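Local coordinates for DPS family protein (PDB 3IQ1) that probably binds and oxidises iron as a twelve-subunit ferritin-like assembly of the Dps family, at residues 7-12 with 71-76. Residues are numbered along the deposited sequence; the frame is centred on the assembly and turned at random.
Sequences NLIGLD and AERILT
Ile9 and Thr76 meet where the loop leading into helix 13-43 lies against the C-terminal turn of helix 49-76. Three carbons of Ile9 gather at the carbonyl oxygen of Thr76, the nearest being Ile9 CG2, 3.6 Å from Thr76 O. The side chains cross at about a right angle, and Ile9 CD1 comes within 4.2 Å of Thr76 CG2. With CG1 of Ile9 held between its own backbone N and carbonyl carbon (chi1 65°), CG2 falls beside that N and both branches reach the helix end. One water joins the backbones: it accepts from Ile9 N at 3.2 Å and donates to Thr76 O at 2.8 Å. In the four-helix bundle of the ferritin-like fold, this N-terminal loop lies at the end where helix 49-76 finishes, the contact's centre about 19 Å from the centre of the chain. Residues 7-10 form a type I beta turn, and Asn7 OD1 accepts from Leu11 N at 2.9 Å, the donor tilted 34° from the plane of the Asn7 side-chain carbonyl. Thr76 OG1, beside its backbone N (chi1 -68°), donates to Glu72 O at 2.7 Å from the face opposite to that used by Thr76 N; this bond helps hold CG2 anti to the N, where it meets Ile9 CD1. The Arg73 chain bends to bring its guanidinium obliquely past Ile9 CD1, 4.2 Å from Arg73 NH2. Arg73 NH2 pairs with Asp133 of its own chain and NH1 with Glu148 of a second subunit. From that subunit, Arg122 donates to Ile9 O and Trp152 packs on Thr76.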
loop_
_atom_site.group_PDB
_atom_site.type_symbol
_atom_site.label_atom_id
_atom_site.label_comp_id
_atom_site.label_asym_id
_atom_site.label_seq_id
_atom_site.Cartn_x
_atom_site.Cartn_y
_atom_site.Cartn_z
ATOM N N ASN B 7 12.833 -36.563 -21.104
ATOM C CA ASN B 7 12.555 -36.294 -19.691
ATOM C C ASN B 7 11.110 -35.808 -19.522
ATOM O O ASN B 7 10.362 -35.733 -20.484
ATOM C CB ASN B 7 13.588 -35.362 -19.107
ATOM C CG ASN B 7 13.654 -34.048 -19.793
ATOM O OD1 ASN B 7 12.738 -33.653 -20.475
ATOM N ND2 ASN B 7 14.778 -33.384 -19.660
ATOM N N LEU B 8 10.736 -35.496 -18.299
ATOM C CA LEU B 8 9.345 -35.140 -17.980
ATOM C C LEU B 8 8.866 -33.919 -18.759
ATOM O O LEU B 8 7.669 -33.829 -19.120
ATOM C CB LEU B 8 9.162 -34.924 -16.480
ATOM C CG LEU B 8 9.167 -36.270 -15.729
ATOM C CD1 LEU B 8 9.195 -36.009 -14.209
ATOM C CD2 LEU B 8 7.994 -37.209 -16.142
ATOM N N ILE B 9 9.766 -32.985 -19.050
ATOM C CA ILE B 9 9.372 -31.788 -19.777
ATOM C C ILE B 9 9.456 -31.985 -21.303
ATOM O O ILE B 9 9.188 -31.045 -22.062
ATOM C CB ILE B 9 10.118 -30.498 -19.324
ATOM C CG1 ILE B 9 11.616 -30.585 -19.635
ATOM C CG2 ILE B 9 9.827 -30.259 -17.841
ATOM C CD1 ILE B 9 12.344 -29.207 -19.477
ATOM N N GLY B 10 9.802 -33.190 -21.744
ATOM C CA GLY B 10 9.800 -33.516 -23.159
ATOM C C GLY B 10 11.081 -33.231 -23.940
ATOM O O GLY B 10 11.072 -33.310 -25.183
ATOM N N LEU B 11 12.154 -32.896 -23.233
ATOM C CA LEU B 11 13.486 -32.670 -23.834
ATOM C C LEU B 11 14.289 -33.944 -23.849
ATOM O O LEU B 11 13.979 -34.905 -23.125
ATOM C CB LEU B 11 14.243 -31.524 -23.156
ATOM C CG LEU B 11 13.526 -30.171 -23.209
ATOM C CD1 LEU B 11 14.435 -29.128 -22.585
ATOM C CD2 LEU B 11 13.067 -29.747 -24.615
ATOM N N ASP B 12 15.260 -34.017 -24.762
ATOM C CA ASP B 12 16.161 -35.187 -24.802
ATOM C C ASP B 12 16.863 -35.357 -23.458
ATOM O O ASP B 12 17.465 -34.418 -22.895
ATOM C CB ASP B 12 17.239 -34.969 -25.867
ATOM C CG ASP B 12 18.186 -36.129 -26.004
ATOM O OD1 ASP B 12 17.819 -37.117 -26.665
ATOM O OD2 ASP B 12 19.316 -36.064 -25.535
ATOM N N ALA B 71 18.833 -23.469 -9.342
ATOM C CA ALA B 71 18.554 -24.778 -8.782
ATOM C C ALA B 71 17.215 -25.323 -9.309
ATOM O O ALA B 71 17.156 -26.510 -9.648
ATOM C CB ALA B 71 18.505 -24.727 -7.237
ATOM N N GLU B 72 16.214 -24.463 -9.424
ATOM C CA GLU B 72 14.882 -24.863 -9.955
ATOM C C GLU B 72 14.993 -25.285 -11.435
ATOM O O GLU B 72 14.311 -26.223 -11.859
ATOM C CB GLU B 72 13.882 -23.746 -9.845
ATOM C CG GLU B 72 13.474 -23.417 -8.504
ATOM C CD GLU B 72 12.341 -22.427 -8.527
ATOM O OE1 GLU B 72 12.252 -21.565 -9.482
ATOM O OE2 GLU B 72 11.572 -22.527 -7.573
ATOM N N ARG B 73 15.816 -24.603 -12.216
ATOM C CA ARG B 73 16.016 -25.004 -13.631
ATOM C C ARG B 73 16.643 -26.406 -13.706
ATOM O O ARG B 73 16.269 -27.203 -14.517
ATOM C CB ARG B 73 16.876 -23.988 -14.411
ATOM C CG ARG B 73 16.951 -24.227 -15.894
ATOM C CD ARG B 73 15.604 -24.111 -16.607
ATOM N NE ARG B 73 15.623 -24.737 -17.912
ATOM C CZ ARG B 73 14.531 -25.066 -18.590
ATOM N NH1 ARG B 73 13.338 -24.711 -18.115
ATOM N NH2 ARG B 73 14.620 -25.676 -19.763
ATOM N N ILE B 74 17.621 -26.688 -12.851
ATOM C CA ILE B 74 18.248 -28.007 -12.779
ATOM C C ILE B 74 17.212 -29.069 -12.447
ATOM O O ILE B 74 17.132 -30.131 -13.101
ATOM C CB ILE B 74 19.432 -27.999 -11.786
ATOM C CG1 ILE B 74 20.576 -27.106 -12.337
ATOM C CG2 ILE B 74 19.888 -29.450 -11.474
ATOM C CD1 ILE B 74 21.643 -26.658 -11.280
ATOM N N LEU B 75 16.369 -28.783 -11.462
ATOM C CA LEU B 75 15.281 -29.712 -11.088
ATOM C C LEU B 75 14.306 -29.899 -12.277
ATOM O O LEU B 75 13.773 -30.976 -12.491
ATOM C CB LEU B 75 14.537 -29.150 -9.861
ATOM C CG LEU B 75 15.307 -29.223 -8.541
ATOM C CD1 LEU B 75 14.761 -28.186 -7.532
ATOM C CD2 LEU B 75 15.263 -30.655 -8.019
ATOM N N THR B 76 14.065 -28.830 -13.009
ATOM C CA THR B 76 13.140 -28.784 -14.123
ATOM C C THR B 76 13.636 -29.689 -15.247
ATOM O O THR B 76 12.829 -30.328 -15.907
ATOM C CB THR B 76 12.908 -27.318 -14.574
ATOM O OG1 THR B 76 12.174 -26.611 -13.525
ATOM C CG2 THR B 76 12.073 -27.222 -15.815
HETATM O O HOH W 1 12.252 -32.835 -16.970
#